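PDB 6OYC: glycosylation Associate Protein 2 from Streptococcus agalactiae serotype V, which probably acts, in a complex with its Gap1 and Gap3 partners, in the glycosylation and accessory Sec export of a serine-rich repeat adhesin. Local coordinates for residues K346-I351 against A382-H387; G376-G381 against H387-G392. One frame throughout, in Å; residues are numbered along the deposited sequence.

Interaction 1: K346-I351 against A382-H387; sequences KIVDAI and AKLNPH
V348 overlaps K383 and L384 with both methyls: CG2 lies 3.8 Å from K383 CB, at the root of the lysine, while CG1 touches that same CB and reaches L384 CD2 at 4.0 Å. The V348 and L384 side chains lie alongside, pointing in opposite senses; that of K383 runs roughly perpendicular to the valine. One turn further along helix 341-358, I351 meets the other branch of the leucine: its CD1 sits 3.8 Å from L384 CD1, the two side chains again crossing nearly square. L384 thus divides its methyls between two helix residues, CD2 to V348 and CD1 to I351. In V348, CG1 stands anti to the backbone N (chi1 165°) and CG2 anti to the carbonyl carbon; with CB turned toward the loop, this puts both methyls against K383 and L384. L384 also touches L367, and I351 packs on V299, F301, M324 and I326, so both join the apolar layer between helix 341-358 and strands 297-301, 323-327 and 365-370. K383 behaves differently along its length. Its CB joins the packing, but the chain bends at chi2 and chi3 and carries NZ away from the helix to a hydrogen bond with S442 OG and a cation-pi contact with Y379. No hydrogen bond links the two segments, so cohesion here comes from the fit of aliphatic groups, with the lysine's charge held apart from it.

Interaction 2: G376-G381 against H387-G392; sequences GATYHG and HAIIIG
The T378 side chain lies roughly perpendicular to those of I389 and I391, in the returning half of a right-handed beta-alpha-beta unit made by strand 365-370, helix 372-381 and strand 388-392, as in the alpha/beta-hydrolase clan, in which this family is placed. Helix and strand run nearly antiparallel, 150° between their directions, with their axes 9.1 Å apart. I389 and I391 point toward the helix; I390, between them, points away to the other face of the sheet. T378 presents its hydroxyl: OG1 lies 3.7 Å from I391 CD1 and 4.1 Å from I389 CG2, bridging the two isoleucines by packing alone. The polar need of that oxygen is met within its own helix, by a hydrogen bond to T374 O. Beside it, A377 CB meets I391 CG2 at 4.2 Å. I391 has CG1 set between its backbone N and carbonyl carbon (chi1 44°), a rotamer that turns CD1 to the threonine while CG2 stays with the alanine. F396 touches both T378 and I391 from a loop. G381 has no side chain, and I389 CD1 comes to 4.5 Å from G381 CA and 4.1 Å from A377 O.

How the interactions relate
Both contacts are buried and involve the same beta-alpha-beta unit, with centres 10 Å apart. Interaction 2 joins helix 372-381 to the strand that follows it, inside that unit; interaction 1 ties the intervening loop to helix 341-358, a more distant element in the chain. Both are mainly aliphatic, but interaction 1 has an exposed lysine at its margin, while interaction 2 takes a buried threonine hydroxyl into its packing. They adjoin by packing through H380, whose NE2, hydrogen-bonded to Y337 O, lies 3.5 Å from I347 CD1 and whose ND1 is 3.7 Å from V348 CG2, and through P386 CD, 3.4 Å from G381 O.

Interaction 1: K346-I351 against A382-H387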
loop_
_atom_site.group_PDB
_atom_site.type_symbol
_atom_site.label_atom_id
_atom_site.label_comp_id
_atom_site.label_asym_id
_atom_site.label_seq_id
_atom_site.Cartn_x
_atom_site.Cartn_y
_atom_site.Cartn_z
ATOM N N LYS B 346 -2.477 -4.987 13.937
ATOM C CA LYS B 346 -2.719 -3.728 13.250
ATOM C C LYS B 346 -3.512 -3.942 11.973
ATOM O O LYS B 346 -4.312 -3.078 11.594
ATOM C CB LYS B 346 -1.398 -3.021 12.965
ATOM C CG LYS B 346 -0.922 -2.307 14.188
ATOM C CD LYS B 346 0.321 -1.535 13.971
ATOM C CE LYS B 346 0.555 -0.652 15.162
ATOM N NZ LYS B 346 1.818 0.069 15.035
ATOM N N ILE B 347 -3.318 -5.081 11.302
ATOM C CA ILE B 347 -4.135 -5.376 10.129
ATOM C C ILE B 347 -5.596 -5.521 10.537
ATOM O O ILE B 347 -6.499 -4.978 9.887
ATOM C CB ILE B 347 -3.605 -6.629 9.407
ATOM C CG1 ILE B 347 -2.161 -6.389 8.939
ATOM C CG2 ILE B 347 -4.524 -7.014 8.242
ATOM C CD1 ILE B 347 -1.531 -7.559 8.215
ATOM N N VAL B 348 -5.850 -6.226 11.639
ATOM C CA VAL B 348 -7.229 -6.435 12.081
ATOM C C VAL B 348 -7.849 -5.111 12.492
ATOM O O VAL B 348 -8.970 -4.776 12.089
ATOM C CB VAL B 348 -7.267 -7.477 13.217
ATOM C CG1 VAL B 348 -8.600 -7.464 13.938
ATOM C CG2 VAL B 348 -6.947 -8.872 12.661
ATOM N N ASP B 349 -7.116 -4.320 13.279
ATOM C CA ASP B 349 -7.620 -3.011 13.679
ATOM C C ASP B 349 -7.908 -2.135 12.467
ATOM O O ASP B 349 -8.901 -1.402 12.453
ATOM C CB ASP B 349 -6.627 -2.318 14.614
ATOM C CG ASP B 349 -6.468 -3.035 15.956
ATOM O OD1 ASP B 349 -7.254 -3.967 16.246
ATOM O OD2 ASP B 349 -5.543 -2.677 16.717
ATOM N N ALA B 350 -7.052 -2.196 11.438
ATOM C CA ALA B 350 -7.220 -1.302 10.296
ATOM C C ALA B 350 -8.519 -1.588 9.565
ATOM O O ALA B 350 -9.210 -0.657 9.135
ATOM C CB ALA B 350 -6.039 -1.420 9.332
ATOM N N ILE B 351 -8.872 -2.869 9.419
ATOM C CA ILE B 351 -10.159 -3.207 8.816
ATOM C C ILE B 351 -11.314 -2.856 9.762
ATOM O O ILE B 351 -12.296 -2.223 9.348
ATOM C CB ILE B 351 -10.187 -4.687 8.389
ATOM C CG1 ILE B 351 -9.030 -4.971 7.421
ATOM C CG2 ILE B 351 -11.526 -5.020 7.704
ATOM C CD1 ILE B 351 -8.543 -6.389 7.420
ATOM N N ALA B 382 -10.396 -14.917 10.616
ATOM C CA ALA B 382 -10.600 -15.550 11.917
ATOM C C ALA B 382 -10.825 -14.546 13.046
ATOM O O ALA B 382 -11.528 -14.851 14.014
ATOM C CB ALA B 382 -9.397 -16.447 12.235
ATOM N N LYS B 383 -10.243 -13.357 12.954
ATOM C CA LYS B 383 -10.435 -12.349 13.985
ATOM C C LYS B 383 -11.554 -11.382 13.660
ATOM O O LYS B 383 -11.874 -10.520 14.489
ATOM C CB LYS B 383 -9.147 -11.560 14.212
ATOM C CG LYS B 383 -8.176 -12.235 15.152
ATOM C CD LYS B 383 -7.398 -13.304 14.404
ATOM C CE LYS B 383 -5.961 -13.424 14.883
ATOM N NZ LYS B 383 -5.182 -14.229 13.887
ATOM N N LEU B 384 -12.155 -11.497 12.478
ATOM C CA LEU B 384 -13.107 -10.504 12.024
ATOM C C LEU B 384 -14.517 -11.041 11.827
ATOM O O LEU B 384 -15.451 -10.230 11.724
ATOM C CB LEU B 384 -12.616 -9.865 10.716
ATOM C CG LEU B 384 -11.385 -8.971 10.876
ATOM C CD1 LEU B 384 -10.680 -8.767 9.547
ATOM C CD2 LEU B 384 -11.800 -7.656 11.464
ATOM N N ASN B 385 -14.703 -12.364 11.784
ATOM C CA ASN B 385 -15.996 -13.014 11.577
ATOM C C ASN B 385 -16.760 -12.343 10.424
ATOM O O ASN B 385 -17.858 -11.825 10.633
ATOM C CB ASN B 385 -16.825 -13.008 12.858
ATOM C CG ASN B 385 -17.925 -14.058 12.853
ATOM O OD1 ASN B 385 -18.321 -14.569 11.808
ATOM N ND2 ASN B 385 -18.425 -14.384 14.037
ATOM N N PRO B 386 -16.187 -12.315 9.226
ATOM C CA PRO B 386 -16.832 -11.589 8.127
ATOM C C PRO B 386 -18.049 -12.333 7.599
ATOM O O PRO B 386 -18.267 -13.522 7.848
ATOM C CB PRO B 386 -15.732 -11.509 7.069
ATOM C CG PRO B 386 -14.937 -12.760 7.291
ATOM C CD PRO B 386 -14.939 -12.965 8.788
ATOM N N HIS B 387 -18.845 -11.602 6.824
ATOM C CA HIS B 387 -19.963 -12.218 6.131
ATOM C C HIS B 387 -19.490 -13.256 5.122
ATOM O O HIS B 387 -20.074 -14.340 5.008
ATOM C CB HIS B 387 -20.785 -11.152 5.424
ATOM C CG HIS B 387 -21.937 -11.711 4.660
ATOM N ND1 HIS B 387 -23.046 -12.243 5.281
ATOM C CD2 HIS B 387 -22.145 -11.849 3.330
ATOM C CE1 HIS B 387 -23.897 -12.667 4.364
ATOM N NE2 HIS B 387 -23.374 -12.442 3.171
#

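Interaction 2: G376-G381 against H387-G392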
loop_
_atom_site.group_PDB
_atom_site.type_symbol
_atom_site.label_atom_id
_atom_site.label_comp_id
_atom_site.label_asym_id
_atom_site.label_seq_id
_atom_site.Cartn_x
_atom_site.Cartn_y
_atom_site.Cartn_z
ATOM N N GLY B 376 -3.839 -13.861 3.817
ATOM C CA GLY B 376 -4.221 -12.727 4.640
ATOM C C GLY B 376 -5.719 -12.670 4.885
ATOM O O GLY B 376 -6.158 -12.386 6.002
ATOM N N ALA B 377 -6.521 -12.951 3.849
ATOM C CA ALA B 377 -7.973 -12.854 3.986
ATOM C C ALA B 377 -8.505 -13.877 4.982
ATOM O O ALA B 377 -9.323 -13.542 5.843
ATOM C CB ALA B 377 -8.652 -13.013 2.622
ATOM N N THR B 378 -8.016 -15.114 4.916
ATOM C CA THR B 378 -8.506 -16.155 5.820
ATOM C C THR B 378 -7.877 -16.057 7.211
ATOM O O THR B 378 -8.584 -16.170 8.219
ATOM C CB THR B 378 -8.249 -17.538 5.206
ATOM O OG1 THR B 378 -8.744 -17.568 3.857
ATOM C CG2 THR B 378 -8.946 -18.609 6.007
ATOM N N TYR B 379 -6.559 -15.839 7.293
ATOM C CA TYR B 379 -5.896 -15.777 8.596
ATOM C C TYR B 379 -6.455 -14.649 9.452
ATOM O O TYR B 379 -6.684 -14.827 10.656
ATOM C CB TYR B 379 -4.380 -15.612 8.411
ATOM C CG TYR B 379 -3.558 -15.532 9.691
ATOM C CD1 TYR B 379 -3.343 -14.314 10.326
ATOM C CD2 TYR B 379 -2.987 -16.670 10.255
ATOM C CE1 TYR B 379 -2.593 -14.235 11.498
ATOM C CE2 TYR B 379 -2.228 -16.596 11.424
ATOM C CZ TYR B 379 -2.034 -15.375 12.034
ATOM O OH TYR B 379 -1.277 -15.273 13.188
ATOM N N HIS B 380 -6.665 -13.474 8.855
ATOM C CA HIS B 380 -7.197 -12.359 9.632
ATOM C C HIS B 380 -8.721 -12.423 9.728
ATOM O O HIS B 380 -9.299 -11.894 10.686
ATOM C CB HIS B 380 -6.720 -11.027 9.033
ATOM C CG HIS B 380 -5.234 -10.823 9.129
ATOM N ND1 HIS B 380 -4.597 -10.526 10.317
ATOM C CD2 HIS B 380 -4.256 -10.903 8.192
ATOM C CE1 HIS B 380 -3.296 -10.422 10.108
ATOM N NE2 HIS B 380 -3.060 -10.650 8.828
ATOM N N GLY B 381 -9.378 -13.072 8.754
ATOM C CA GLY B 381 -10.814 -13.307 8.847
ATOM C C GLY B 381 -11.216 -13.973 10.148
ATOM O O GLY B 381 -12.231 -13.618 10.751
ATOM N N HIS B 387 -18.845 -11.602 6.824
ATOM C CA HIS B 387 -19.963 -12.218 6.131
ATOM C C HIS B 387 -19.490 -13.256 5.122
ATOM O O HIS B 387 -20.074 -14.340 5.008
ATOM C CB HIS B 387 -20.785 -11.152 5.424
ATOM C CG HIS B 387 -21.937 -11.711 4.660
ATOM N ND1 HIS B 387 -23.046 -12.243 5.281
ATOM C CD2 HIS B 387 -22.145 -11.849 3.330
ATOM C CE1 HIS B 387 -23.897 -12.667 4.364
ATOM N NE2 HIS B 387 -23.374 -12.442 3.171
ATOM N N ALA B 388 -18.441 -12.941 4.371
ATOM C CA ALA B 388 -18.005 -13.806 3.290
ATOM C C ALA B 388 -16.503 -13.664 3.075
ATOM O O ALA B 388 -15.916 -12.604 3.306
ATOM C CB ALA B 388 -18.756 -13.483 1.997
ATOM N N ILE B 389 -15.897 -14.753 2.616
ATOM C CA ILE B 389 -14.496 -14.810 2.244
ATOM C C ILE B 389 -14.448 -15.424 0.855
ATOM O O ILE B 389 -14.746 -16.612 0.691
ATOM C CB ILE B 389 -13.674 -15.626 3.244
ATOM C CG1 ILE B 389 -13.564 -14.857 4.558
ATOM C CG2 ILE B 389 -12.305 -15.970 2.676
ATOM C CD1 ILE B 389 -12.881 -15.635 5.641
ATOM N N ILE B 390 -14.121 -14.616 -0.146
ATOM C CA ILE B 390 -14.014 -15.065 -1.530
ATOM C C ILE B 390 -12.533 -15.235 -1.833
ATOM O O ILE B 390 -11.781 -14.256 -1.877
ATOM C CB ILE B 390 -14.661 -14.071 -2.502
ATOM C CG1 ILE B 390 -16.123 -13.825 -2.139
ATOM C CG2 ILE B 390 -14.513 -14.545 -3.937
ATOM C CD1 ILE B 390 -16.776 -12.733 -2.969
ATOM N N ILE B 391 -12.094 -16.467 -2.060
ATOM C CA ILE B 391 -10.678 -16.725 -2.264
ATOM C C ILE B 391 -10.490 -17.687 -3.428
ATOM O O ILE B 391 -11.339 -18.542 -3.697
ATOM C CB ILE B 391 -10.026 -17.264 -0.978
ATOM C CG1 ILE B 391 -10.923 -18.316 -0.324
ATOM C CG2 ILE B 391 -9.776 -16.121 0.003
ATOM C CD1 ILE B 391 -10.233 -19.081 0.810
ATOM N N GLY B 392 -9.367 -17.521 -4.135
ATOM C CA GLY B 392 -8.980 -18.394 -5.229
ATOM C C GLY B 392 -7.510 -18.774 -5.205
ATOM O O GLY B 392 -6.641 -17.916 -5.031
#